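Local coordinates for aminotransferase, class V family protein (Trichomonas vaginalis, PDB 5F8V) that probably catalyses the pyridoxal 5'-phosphate-dependent transfer of the amino group between O-phospho-L-serine and 2-oxoglutarate, a step of L-serine biosynthesis, at residues 84-89 against 113-118; 91-96 against 145-150; 97-102 against 123-128; 149-154 against 166-171. One frame throughout, in Å; residues are numbered along the deposited sequence.

How the contacts relate
Contacts 2 and 3 hold the same sheet together, since both use strand 95-98. It pairs with the segment 145-150 in contact 2 and with strand 121-124 in contact 3. Both combine parallel backbone bonds with polar side chains, and both are only partly buried. Asp97 of contact 3 bonds to Ser145 of contact 2, and Tyr98 to Tyr150, so the two are stitched by side chains as well. Contacts 1 and 4 are buried and apolar across their segments. Contact 1 joins two helix ends beside the second subunit, and its Pro86 touches Tyr150. Contact 4 shares Ala149 and Tyr150 with contact 2 and packs strand 148-154 against a loop.

Contact 1. Residues 84-89 against 113-118; sequences AIPFNF and KRLAFP
On the helix that presses Pro86 and Phe87 against Phe117, the carbonyl oxygen of Ala84 is gripped by two donors of Asn88. The Asn88 side chain folds back along the helix, and its ND2 gives a nearly straight bond of 2.8 Å to Ala84 O, from above the carbonyl plane. Asn88 N reaches Ala84 O at 3.0 Å. The helix is kinked at Pro86, whose nitrogen makes no bond to the turn before.

Across the contact all is apolar. Phe87 and Phe117 form a T-shaped pair, with planes at 87° and centroids 4.9 Å apart. Phe117 is the edge: its CZ stands 3.5 Å from Phe87 CD1, over the Phe87 face but shifted toward the rim. Its CG, anti to the carbonyl carbon (chi1 -71°), puts CZ there. Helices 78-89 and 103-115 lie against the central sheet of the aminotransferase fold, and this contact joins their C-terminal ends. Past Leu115 the chain leaves the helix at Ala116, with positive phi, and then swings Phe117 inward. Phe117 CE1 also rests 3.8 Å from Pro86 CB. Leu115 CD1 comes crosswise to Pro86 CG at 4.0 Å. Phe226 of the second subunit meets the Phe117 ring and packs on Phe87.

Contact 2. Residues 91-96 against 145-150; sequences GEHKAV and SEDAAY
His93 lays one face of its ring over Ala149, whose CA sits 3.9 Å from the ring centroid in a CH-pi contact. The ring edge meets Asp147, with His93 CD2 3.4 Å from Asp147 OD1. Ring and carboxylate planes are 44° apart. His93 ND1 is bonded to Ile90 O, which helps fix the rotation of the ring.

Asp147 swings its carboxylate to the side opposite its N (chi1 -172°), and this carries OD2 to the backbone of the other segment. Lys94 N donates to Asp147 OD2 at 3.2 Å, from above the carboxylate plane. The amine of the same lysine stays within its own segment, where Lys94 NZ bonds to Glu92 O at 3.1 Å.

The two segments open a parallel pairing of the central sheet, with a bridge between Ala95 and Ala148. Ala149 N donates to Ala95 O at 2.8 Å, and Ala95 N makes a weak bond to Asp147 O. On the side of these alanines, Ala95 CB touches Ser145 CB at 3.6 Å.

The chain turns a corner at Ala149 and brings Tyr150 alongside Val96. Tyr150 CG takes the crowded position between N and the carbonyl carbon. Val96 CG1 lies over one face of the Tyr150 ring, shifted toward its rim, 3.9 Å from the centroid. Tyr150 OH bonds to Tyr98 OH, and both Val96 and Tyr150 touch Cys112 of helix 103-115.

Contact 3. Residues 97-102 against 123-128; sequences DYLCTG and NSVAGN
Asp97 and Asn123 lie side by side and point the same way on one face of the sheet. Asn123 ND2 donates to Asp97 OD1 at 3.0 Å in a nearly straight bond. The oxygen lies in the amide plane, but the nitrogen stands above the carboxylate plane, and the two planes are 59° apart. Asp97 OD1 also bonds to Ser145 OG, and Asn123 ND2 to Lys143 O, so each of these atoms has a second partner. Val125 crosses Asp97 at about a right angle and sets CG2 3.7 Å from Asp97 CB.

The segments are parallel neighbours in a beta-alpha-beta unit: strand 95-98, helix 103-115, strand 121-124. Tyr98 is bonded through both its backbone N and its backbone O, with Tyr98 N bonded to Asn123 O at 2.9 Å and Val125 N to Tyr98 O at 2.9 Å. Tyr98, Cys100 and Ser124 all touch Phe109 of the connecting helix.

Beyond the strands the chains part and water fills the gap. One water accepts from Cys100 N and Ala126 N, donates to Gly127 O, and bonds to Ser124 OG at 2.7 Å. A second water links Cys100 O to Gly127 O. Leu99 CG stands anti to its N (chi1 174°), and with chi2 near 74° CD1 comes to Ala126 CB at 3.8 Å. Leu99 also touches Phe151 of the neighbouring strand 148-154.

Contact 4. Residues 149-154 against 166-171; sequences AYFYYC and QFPDVP
Val170 and Pro168 are the bumps of the loop segment 166-171, and the rings of Phe151 and Tyr153 are the surfaces that receive them. Val170 sets both methyls on one face of Phe151, CG2 near the stem and CG1 farther out. Its CG2 presses on Phe151 CG at 3.6 Å. Its CG1 goes over the ring face in a CH-pi contact, 4.1 Å from the centroid and shifted toward the rim. The two side chains cross at about a right angle.

The side chains of Pro168 and Tyr153 come from opposite directions and overlap, with Pro168 CG over the tyrosine face, 4.0 Å from the centroid. The fit is tight at the hydroxyl end, where Pro168 CD is 3.3 Å from Tyr153 CZ. Tyr153 OH also reaches Phe167 CD1 at 3.2 Å. That hydroxyl bonds to Asp155 OD1, so it has a polar partner beside these apolar neighbours. Pro168 CG touches Phe151 CE2 at 4.2 Å as well, so the proline touches both rings, Tyr153 over its face and Phe151 obliquely.

Phe151 and Tyr153 alternate with Tyr150 and Tyr152 along strand 148-154. Phe151 CG stands anti to its N (chi1 -178°), which sends the ring out to the loop. The loop thus lies over one face of the central sheet, where Phe151 also meets Trp142, while Tyr150 and Tyr152 face helices 78-89 and 103-115 on the other.

Contact 1. Residues 84-89 against 113-118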
loop_
_atom_site.group_PDB
_atom_site.type_symbol
_atom_site.label_atom_id
_atom_site.label_comp_id
_atom_site.label_asym_id
_atom_site.label_seq_id
_atom_site.Cartn_x
_atom_site.Cartn_y
_atom_site.Cartn_z
ATOM N N ALA A 84 -5.025 13.387 0.304
ATOM C CA ALA A 84 -6.182 13.118 1.157
ATOM C C ALA A 84 -6.431 14.201 2.203
ATOM O O ALA A 84 -7.579 14.456 2.553
ATOM C CB ALA A 84 -6.060 11.748 1.817
ATOM N N ILE A 85 -5.373 14.853 2.684
ATOM C CA ILE A 85 -5.509 15.873 3.729
ATOM C C ILE A 85 -6.519 16.982 3.347
ATOM O O ILE A 85 -7.494 17.191 4.081
ATOM C CB ILE A 85 -4.129 16.461 4.167
ATOM C CG1 ILE A 85 -3.286 15.419 4.940
ATOM C CG2 ILE A 85 -4.293 17.737 4.992
ATOM C CD1 ILE A 85 -3.878 14.868 6.227
ATOM N N PRO A 86 -6.304 17.685 2.213
ATOM C CA PRO A 86 -7.278 18.720 1.855
ATOM C C PRO A 86 -8.680 18.194 1.520
ATOM O O PRO A 86 -9.656 18.836 1.903
ATOM C CB PRO A 86 -6.634 19.428 0.649
ATOM C CG PRO A 86 -5.599 18.485 0.139
ATOM C CD PRO A 86 -5.120 17.736 1.341
ATOM N N PHE A 87 -8.784 17.055 0.835
ATOM C CA PHE A 87 -10.090 16.408 0.609
ATOM C C PHE A 87 -10.874 16.282 1.913
ATOM O O PHE A 87 -12.063 16.606 1.949
ATOM C CB PHE A 87 -9.954 15.009 -0.006
ATOM C CG PHE A 87 -9.859 15.002 -1.495
ATOM C CD1 PHE A 87 -10.952 15.381 -2.278
ATOM C CD2 PHE A 87 -8.681 14.608 -2.134
ATOM C CE1 PHE A 87 -10.864 15.383 -3.655
ATOM C CE2 PHE A 87 -8.596 14.606 -3.517
ATOM C CZ PHE A 87 -9.691 14.989 -4.278
ATOM N N ASN A 88 -10.179 15.854 2.973
ATOM C CA ASN A 88 -10.788 15.529 4.264
ATOM C C ASN A 88 -10.994 16.687 5.242
ATOM O O ASN A 88 -11.919 16.630 6.054
ATOM C CB ASN A 88 -9.963 14.431 4.973
ATOM C CG ASN A 88 -10.253 13.039 4.440
ATOM O OD1 ASN A 88 -11.191 12.377 4.891
ATOM N ND2 ASN A 88 -9.433 12.571 3.498
ATOM N N PHE A 89 -10.134 17.709 5.201
ATOM C CA PHE A 89 -10.062 18.696 6.296
ATOM C C PHE A 89 -10.219 20.178 5.939
ATOM O O PHE A 89 -10.182 21.022 6.842
ATOM C CB PHE A 89 -8.748 18.522 7.075
ATOM C CG PHE A 89 -8.559 17.154 7.663
ATOM C CD1 PHE A 89 -9.496 16.619 8.551
ATOM C CD2 PHE A 89 -7.421 16.401 7.361
ATOM C CE1 PHE A 89 -9.310 15.359 9.097
ATOM C CE2 PHE A 89 -7.237 15.147 7.909
ATOM C CZ PHE A 89 -8.182 14.628 8.779
ATOM N N LYS A 113 -2.147 22.904 -3.836
ATOM C CA LYS A 113 -2.253 23.968 -4.849
ATOM C C LYS A 113 -2.689 23.378 -6.191
ATOM O O LYS A 113 -3.610 23.896 -6.832
ATOM C CB LYS A 113 -0.933 24.742 -4.987
ATOM C CG LYS A 113 -1.091 26.182 -5.459
ATOM C CD LYS A 113 0.128 27.030 -5.094
ATOM C CE LYS A 113 -0.187 28.518 -5.036
ATOM N NZ LYS A 113 -1.099 28.909 -3.915
ATOM N N ARG A 114 -2.061 22.271 -6.579
ATOM C CA ARG A 114 -2.398 21.574 -7.821
ATOM C C ARG A 114 -3.865 21.136 -7.879
ATOM O O ARG A 114 -4.543 21.389 -8.876
ATOM C CB ARG A 114 -1.488 20.355 -8.006
ATOM C CG ARG A 114 -1.670 19.631 -9.328
ATOM C CD ARG A 114 -1.055 18.236 -9.312
ATOM N NE ARG A 114 -1.896 17.301 -10.073
ATOM C CZ ARG A 114 -2.809 16.460 -9.568
ATOM N NH1 ARG A 114 -3.044 16.359 -8.256
ATOM N NH2 ARG A 114 -3.495 15.690 -10.405
ATOM N N LEU A 115 -4.346 20.475 -6.821
ATOM C CA LEU A 115 -5.738 20.017 -6.767
ATOM C C LEU A 115 -6.748 21.159 -6.980
ATOM O O LEU A 115 -7.801 20.935 -7.563
ATOM C CB LEU A 115 -6.031 19.294 -5.448
ATOM C CG LEU A 115 -5.349 17.935 -5.232
ATOM C CD1 LEU A 115 -5.484 17.510 -3.780
ATOM C CD2 LEU A 115 -5.901 16.861 -6.155
ATOM N N ALA A 116 -6.420 22.357 -6.493
ATOM C CA ALA A 116 -7.174 23.585 -6.767
ATOM C C ALA A 116 -8.660 23.468 -6.421
ATOM O O ALA A 116 -9.516 23.514 -7.300
ATOM C CB ALA A 116 -6.988 24.014 -8.225
ATOM N N PHE A 117 -8.956 23.302 -5.136
ATOM C CA PHE A 117 -10.341 23.254 -4.678
ATOM C C PHE A 117 -10.941 24.661 -4.814
ATOM O O PHE A 117 -10.404 25.593 -4.228
ATOM C CB PHE A 117 -10.424 22.741 -3.239
ATOM C CG PHE A 117 -10.125 21.270 -3.102
ATOM C CD1 PHE A 117 -8.866 20.831 -2.695
ATOM C CD2 PHE A 117 -11.098 20.319 -3.390
ATOM C CE1 PHE A 117 -8.587 19.474 -2.569
ATOM C CE2 PHE A 117 -10.823 18.957 -3.269
ATOM C CZ PHE A 117 -9.565 18.538 -2.850
ATOM N N PRO A 118 -12.021 24.824 -5.619
ATOM C CA PRO A 118 -12.597 26.156 -5.843
ATOM C C PRO A 118 -12.862 26.915 -4.549
ATOM O O PRO A 118 -13.390 26.336 -3.591
ATOM C CB PRO A 118 -13.921 25.846 -6.553
ATOM C CG PRO A 118 -13.633 24.612 -7.317
ATOM C CD PRO A 118 -12.724 23.804 -6.423
#

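Contact 2. Residues 91-96 against 145-150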
loop_
_atom_site.group_PDB
_atom_site.type_symbol
_atom_site.label_atom_id
_atom_site.label_comp_id
_atom_site.label_asym_id
_atom_site.label_seq_id
_atom_site.Cartn_x
_atom_site.Cartn_y
_atom_site.Cartn_z
ATOM N N GLY A 91 -13.042 21.308 4.827
ATOM C CA GLY A 91 -14.421 21.544 5.232
ATOM C C GLY A 91 -15.024 22.644 4.376
ATOM O O GLY A 91 -14.900 22.617 3.152
ATOM N N GLU A 92 -15.632 23.624 5.041
ATOM C CA GLU A 92 -16.217 24.795 4.391
ATOM C C GLU A 92 -15.317 26.025 4.533
ATOM O O GLU A 92 -15.740 27.127 4.188
ATOM C CB GLU A 92 -17.598 25.114 4.999
ATOM C CG GLU A 92 -18.587 23.955 5.065
ATOM C CD GLU A 92 -19.241 23.625 3.726
ATOM O OE1 GLU A 92 -18.698 23.999 2.656
ATOM O OE2 GLU A 92 -20.310 22.969 3.747
ATOM N N HIS A 93 -14.090 25.853 5.029
ATOM C CA HIS A 93 -13.165 26.979 5.194
ATOM C C HIS A 93 -12.680 27.499 3.842
ATOM O O HIS A 93 -12.653 26.761 2.859
ATOM C CB HIS A 93 -11.977 26.586 6.068
ATOM C CG HIS A 93 -12.361 26.211 7.465
ATOM N ND1 HIS A 93 -12.630 24.914 7.838
ATOM C CD2 HIS A 93 -12.538 26.967 8.574
ATOM C CE1 HIS A 93 -12.959 24.885 9.117
ATOM N NE2 HIS A 93 -12.913 26.118 9.587
ATOM N N LYS A 94 -12.309 28.775 3.802
ATOM C CA LYS A 94 -11.906 29.434 2.561
ATOM C C LYS A 94 -10.385 29.490 2.373
ATOM O O LYS A 94 -9.911 29.999 1.353
ATOM C CB LYS A 94 -12.503 30.848 2.499
ATOM C CG LYS A 94 -14.029 30.906 2.613
ATOM C CD LYS A 94 -14.726 30.058 1.554
ATOM C CE LYS A 94 -16.240 30.254 1.526
ATOM N NZ LYS A 94 -16.953 29.298 2.419
ATOM N N ALA A 95 -9.625 28.964 3.338
ATOM C CA ALA A 95 -8.167 28.983 3.260
ATOM C C ALA A 95 -7.514 27.781 3.935
ATOM O O ALA A 95 -8.117 27.136 4.792
ATOM C CB ALA A 95 -7.629 30.276 3.864
ATOM N N VAL A 96 -6.283 27.488 3.509
ATOM C CA VAL A 96 -5.415 26.524 4.183
ATOM C C VAL A 96 -4.000 27.088 4.267
ATOM O O VAL A 96 -3.529 27.737 3.326
ATOM C CB VAL A 96 -5.378 25.150 3.476
ATOM C CG1 VAL A 96 -6.704 24.426 3.652
ATOM C CG2 VAL A 96 -4.997 25.282 1.998
ATOM N N SER A 145 -3.557 32.817 7.455
ATOM C CA SER A 145 -4.801 33.145 6.757
ATOM C C SER A 145 -5.941 33.270 7.757
ATOM O O SER A 145 -5.934 32.614 8.800
ATOM C CB SER A 145 -5.130 32.069 5.729
ATOM O OG SER A 145 -4.124 32.008 4.738
ATOM N N GLU A 146 -6.926 34.098 7.420
ATOM C CA GLU A 146 -8.001 34.451 8.350
ATOM C C GLU A 146 -8.850 33.239 8.733
ATOM O O GLU A 146 -9.020 32.945 9.918
ATOM C CB GLU A 146 -8.895 35.555 7.757
ATOM C CG GLU A 146 -9.845 36.206 8.759
ATOM C CD GLU A 146 -10.941 37.023 8.087
ATOM O OE1 GLU A 146 -12.135 36.711 8.298
ATOM O OE2 GLU A 146 -10.608 37.974 7.343
ATOM N N ASP A 147 -9.364 32.542 7.727
ATOM C CA ASP A 147 -10.293 31.428 7.937
ATOM C C ASP A 147 -9.616 30.108 7.550
ATOM O O ASP A 147 -10.130 29.352 6.736
ATOM C CB ASP A 147 -11.575 31.669 7.118
ATOM C CG ASP A 147 -12.671 30.658 7.420
ATOM O OD1 ASP A 147 -12.911 30.347 8.607
ATOM O OD2 ASP A 147 -13.293 30.169 6.458
ATOM N N ALA A 148 -8.457 29.844 8.153
ATOM C CA ALA A 148 -7.643 28.676 7.799
ATOM C C ALA A 148 -8.223 27.383 8.378
ATOM O O ALA A 148 -8.513 27.304 9.564
ATOM C CB ALA A 148 -6.207 28.869 8.256
ATOM N N ALA A 149 -8.386 26.378 7.521
ATOM C CA ALA A 149 -8.911 25.076 7.920
ATOM C C ALA A 149 -7.907 24.317 8.787
ATOM O O ALA A 149 -8.292 23.521 9.659
ATOM C CB ALA A 149 -9.268 24.248 6.690
ATOM N N TYR A 150 -6.625 24.554 8.517
ATOM C CA TYR A 150 -5.544 23.933 9.257
ATOM C C TYR A 150 -4.221 24.643 8.971
ATOM O O TYR A 150 -4.136 25.492 8.067
ATOM C CB TYR A 150 -5.445 22.431 8.915
ATOM C CG TYR A 150 -5.336 22.088 7.434
ATOM C CD1 TYR A 150 -6.417 21.542 6.739
ATOM C CD2 TYR A 150 -4.135 22.262 6.739
ATOM C CE1 TYR A 150 -6.318 21.211 5.389
ATOM C CE2 TYR A 150 -4.023 21.940 5.395
ATOM C CZ TYR A 150 -5.111 21.408 4.725
ATOM O OH TYR A 150 -4.987 21.091 3.399
#

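Contact 3. Residues 97-102 against 123-128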
loop_
_atom_site.group_PDB
_atom_site.type_symbol
_atom_site.label_atom_id
_atom_site.label_comp_id
_atom_site.label_asym_id
_atom_site.label_seq_id
_atom_site.Cartn_x
_atom_site.Cartn_y
_atom_site.Cartn_z
ATOM N N ASP A 97 -3.335 26.836 5.396
ATOM C CA ASP A 97 -1.971 27.318 5.625
ATOM C C ASP A 97 -0.953 26.171 5.594
ATOM O O ASP A 97 -1.124 25.147 6.278
ATOM C CB ASP A 97 -1.895 28.092 6.947
ATOM C CG ASP A 97 -2.412 29.549 6.824
ATOM O OD1 ASP A 97 -2.416 30.113 5.709
ATOM O OD2 ASP A 97 -2.807 30.147 7.848
ATOM N N TYR A 98 0.092 26.366 4.785
ATOM C CA TYR A 98 1.221 25.441 4.653
ATOM C C TYR A 98 2.510 26.174 5.007
ATOM O O TYR A 98 2.818 27.200 4.406
ATOM C CB TYR A 98 1.290 24.907 3.216
ATOM C CG TYR A 98 0.267 23.826 2.938
ATOM C CD1 TYR A 98 0.624 22.483 2.979
ATOM C CD2 TYR A 98 -1.067 24.144 2.662
ATOM C CE1 TYR A 98 -0.300 21.484 2.747
ATOM C CE2 TYR A 98 -2.009 23.142 2.429
ATOM C CZ TYR A 98 -1.616 21.815 2.473
ATOM O OH TYR A 98 -2.509 20.805 2.250
ATOM N N LEU A 99 3.236 25.680 6.009
ATOM C CA LEU A 99 4.582 26.181 6.304
ATOM C C LEU A 99 5.562 25.243 5.612
ATOM O O LEU A 99 5.634 24.057 5.948
ATOM C CB LEU A 99 4.852 26.229 7.805
ATOM C CG LEU A 99 6.285 26.614 8.219
ATOM C CD1 LEU A 99 6.549 28.090 8.017
ATOM C CD2 LEU A 99 6.571 26.213 9.659
ATOM N N CYS A 100 6.313 25.780 4.658
ATOM C CA CYS A 100 7.253 24.998 3.860
ATOM C C CYS A 100 8.672 25.228 4.359
ATOM O O CYS A 100 9.273 26.262 4.085
ATOM C CB CYS A 100 7.121 25.373 2.384
ATOM S SG CYS A 100 5.464 25.119 1.699
ATOM N N THR A 101 9.194 24.270 5.122
ATOM C CA THR A 101 10.546 24.355 5.667
ATOM C C THR A 101 11.573 23.559 4.852
ATOM O O THR A 101 12.767 23.647 5.113
ATOM C CB THR A 101 10.584 23.855 7.117
ATOM O OG1 THR A 101 10.071 22.518 7.172
ATOM C CG2 THR A 101 9.750 24.774 8.021
ATOM N N GLY A 102 11.106 22.772 3.891
ATOM C CA GLY A 102 11.988 21.933 3.086
ATOM C C GLY A 102 11.225 21.264 1.964
ATOM O O GLY A 102 10.145 21.714 1.582
ATOM N N ASN A 123 -2.237 28.983 0.937
ATOM C CA ASN A 123 -1.276 29.988 1.347
ATOM C C ASN A 123 0.009 29.360 1.881
ATOM O O ASN A 123 -0.037 28.514 2.773
ATOM C CB ASN A 123 -1.907 30.877 2.418
ATOM C CG ASN A 123 -1.001 32.017 2.841
ATOM O OD1 ASN A 123 -0.424 32.701 2.000
ATOM N ND2 ASN A 123 -0.864 32.218 4.147
ATOM N N SER A 124 1.142 29.768 1.312
ATOM C CA SER A 124 2.453 29.458 1.870
ATOM C C SER A 124 2.793 30.512 2.933
ATOM O O SER A 124 2.892 31.696 2.618
ATOM C CB SER A 124 3.514 29.441 0.774
ATOM O OG SER A 124 4.784 29.130 1.319
ATOM N N VAL A 125 2.982 30.055 4.170
ATOM C CA VAL A 125 3.065 30.906 5.377
ATOM C C VAL A 125 4.336 31.765 5.469
ATOM O O VAL A 125 4.276 32.923 5.924
ATOM C CB VAL A 125 2.925 30.022 6.653
ATOM C CG1 VAL A 125 3.386 30.729 7.914
ATOM C CG2 VAL A 125 1.485 29.559 6.819
ATOM N N ALA A 126 5.470 31.188 5.071
ATOM C CA ALA A 126 6.770 31.866 5.106
ATOM C C ALA A 126 7.427 31.906 3.723
ATOM O O ALA A 126 8.644 32.079 3.621
ATOM C CB ALA A 126 7.692 31.174 6.108
ATOM N N GLY A 127 6.626 31.762 2.668
ATOM C CA GLY A 127 7.141 31.686 1.300
ATOM C C GLY A 127 7.809 30.360 1.000
ATOM O O GLY A 127 7.985 29.518 1.889
ATOM N N ASN A 128 8.173 30.164 -0.264
ATOM C CA ASN A 128 8.892 28.958 -0.665
ATOM C C ASN A 128 10.276 28.961 -0.009
ATOM O O ASN A 128 10.910 30.009 0.079
ATOM C CB ASN A 128 8.995 28.855 -2.195
ATOM C CG ASN A 128 7.644 28.603 -2.864
ATOM O OD1 ASN A 128 6.636 28.327 -2.204
ATOM N ND2 ASN A 128 7.620 28.697 -4.187
HETATM O O HOH W 1 5.930 28.576 3.716
HETATM O O HOH W 2 10.188 28.909 4.188
#

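Contact 4. Residues 149-154 against 166-171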
loop_
_atom_site.group_PDB
_atom_site.type_symbol
_atom_site.label_atom_id
_atom_site.label_comp_id
_atom_site.label_asym_id
_atom_site.label_seq_id
_atom_site.Cartn_x
_atom_site.Cartn_y
_atom_site.Cartn_z
ATOM N N ALA A 149 -8.386 26.378 7.521
ATOM C CA ALA A 149 -8.911 25.076 7.920
ATOM C C ALA A 149 -7.907 24.317 8.787
ATOM O O ALA A 149 -8.292 23.521 9.659
ATOM C CB ALA A 149 -9.268 24.248 6.690
ATOM N N TYR A 150 -6.625 24.554 8.517
ATOM C CA TYR A 150 -5.544 23.933 9.257
ATOM C C TYR A 150 -4.221 24.643 8.971
ATOM O O TYR A 150 -4.136 25.492 8.067
ATOM C CB TYR A 150 -5.445 22.431 8.915
ATOM C CG TYR A 150 -5.336 22.088 7.434
ATOM C CD1 TYR A 150 -6.417 21.542 6.739
ATOM C CD2 TYR A 150 -4.135 22.262 6.739
ATOM C CE1 TYR A 150 -6.318 21.211 5.389
ATOM C CE2 TYR A 150 -4.023 21.940 5.395
ATOM C CZ TYR A 150 -5.111 21.408 4.725
ATOM O OH TYR A 150 -4.987 21.091 3.399
ATOM N N PHE A 151 -3.215 24.296 9.770
ATOM C CA PHE A 151 -1.837 24.729 9.599
ATOM C C PHE A 151 -1.027 23.456 9.350
ATOM O O PHE A 151 -0.859 22.640 10.257
ATOM C CB PHE A 151 -1.341 25.447 10.855
ATOM C CG PHE A 151 0.064 25.968 10.752
ATOM C CD1 PHE A 151 0.306 27.292 10.395
ATOM C CD2 PHE A 151 1.152 25.140 11.027
ATOM C CE1 PHE A 151 1.602 27.777 10.315
ATOM C CE2 PHE A 151 2.444 25.612 10.940
ATOM C CZ PHE A 151 2.674 26.938 10.584
ATOM N N TYR A 152 -0.560 23.282 8.118
ATOM C CA TYR A 152 0.180 22.083 7.724
ATOM C C TYR A 152 1.673 22.335 7.821
ATOM O O TYR A 152 2.151 23.391 7.399
ATOM C CB TYR A 152 -0.181 21.674 6.296
ATOM C CG TYR A 152 0.520 20.416 5.832
ATOM C CD1 TYR A 152 1.861 20.440 5.424
ATOM C CD2 TYR A 152 -0.151 19.192 5.802
ATOM C CE1 TYR A 152 2.508 19.290 5.019
ATOM C CE2 TYR A 152 0.490 18.040 5.383
ATOM C CZ TYR A 152 1.812 18.099 4.993
ATOM O OH TYR A 152 2.443 16.967 4.585
ATOM N N TYR A 153 2.410 21.362 8.358
ATOM C CA TYR A 153 3.881 21.423 8.374
ATOM C C TYR A 153 4.535 20.065 8.541
ATOM O O TYR A 153 3.895 19.104 8.951
ATOM C CB TYR A 153 4.386 22.375 9.461
ATOM C CG TYR A 153 4.541 21.787 10.850
ATOM C CD1 TYR A 153 3.440 21.599 11.680
ATOM C CD2 TYR A 153 5.800 21.455 11.348
ATOM C CE1 TYR A 153 3.585 21.075 12.966
ATOM C CE2 TYR A 153 5.951 20.944 12.626
ATOM C CZ TYR A 153 4.834 20.753 13.434
ATOM O OH TYR A 153 5.005 20.248 14.700
ATOM N N CYS A 154 5.824 20.022 8.231
ATOM C CA CYS A 154 6.632 18.810 8.325
ATOM C C CYS A 154 7.511 18.888 9.564
ATOM O O CYS A 154 8.372 19.770 9.681
ATOM C CB CYS A 154 7.501 18.662 7.088
ATOM S SG CYS A 154 8.388 17.106 7.048
ATOM N N GLN A 166 9.555 21.559 19.273
ATOM C CA GLN A 166 8.193 21.566 19.827
ATOM C C GLN A 166 7.199 21.993 18.748
ATOM O O GLN A 166 7.599 22.589 17.749
ATOM C CB GLN A 166 8.118 22.509 21.036
ATOM C CG GLN A 166 8.279 23.988 20.702
ATOM C CD GLN A 166 8.806 24.813 21.864
ATOM O OE1 GLN A 166 8.094 25.649 22.425
ATOM N NE2 GLN A 166 10.066 24.588 22.226
ATOM N N PHE A 167 5.915 21.689 18.939
ATOM C CA PHE A 167 4.888 22.072 17.957
ATOM C C PHE A 167 4.784 23.602 17.868
ATOM O O PHE A 167 4.951 24.282 18.877
ATOM C CB PHE A 167 3.504 21.511 18.319
ATOM C CG PHE A 167 3.386 20.000 18.253
ATOM C CD1 PHE A 167 4.379 19.184 17.690
ATOM C CD2 PHE A 167 2.234 19.390 18.741
ATOM C CE1 PHE A 167 4.225 17.812 17.648
ATOM C CE2 PHE A 167 2.077 18.015 18.689
ATOM C CZ PHE A 167 3.071 17.226 18.147
ATOM N N PRO A 168 4.526 24.142 16.658
ATOM C CA PRO A 168 4.246 25.573 16.544
ATOM C C PRO A 168 2.993 25.998 17.319
ATOM O O PRO A 168 2.113 25.169 17.592
ATOM C CB PRO A 168 4.017 25.777 15.042
ATOM C CG PRO A 168 4.672 24.622 14.383
ATOM C CD PRO A 168 4.520 23.482 15.341
ATOM N N ASP A 169 2.947 27.281 17.670
ATOM C CA ASP A 169 1.789 27.904 18.296
ATOM C C ASP A 169 1.045 28.729 17.242
ATOM O O ASP A 169 1.505 29.799 16.843
ATOM C CB ASP A 169 2.253 28.789 19.460
ATOM C CG ASP A 169 1.103 29.361 20.271
ATOM O OD1 ASP A 169 -0.005 28.772 20.266
ATOM O OD2 ASP A 169 1.321 30.397 20.939
ATOM N N VAL A 170 -0.081 28.201 16.770
ATOM C CA VAL A 170 -0.915 28.879 15.781
ATOM C C VAL A 170 -2.390 28.620 16.084
ATOM O O VAL A 170 -2.721 27.623 16.739
ATOM C CB VAL A 170 -0.601 28.433 14.330
ATOM C CG1 VAL A 170 0.817 28.825 13.938
ATOM C CG2 VAL A 170 -0.834 26.942 14.136
ATOM N N PRO A 171 -3.287 29.510 15.613
ATOM C CA PRO A 171 -4.708 29.304 15.931
ATOM C C PRO A 171 -5.294 28.013 15.347
ATOM O O PRO A 171 -5.892 27.232 16.088
ATOM C CB PRO A 171 -5.381 30.545 15.333
ATOM C CG PRO A 171 -4.311 31.589 15.350
ATOM C CD PRO A 171 -3.069 30.824 14.973
#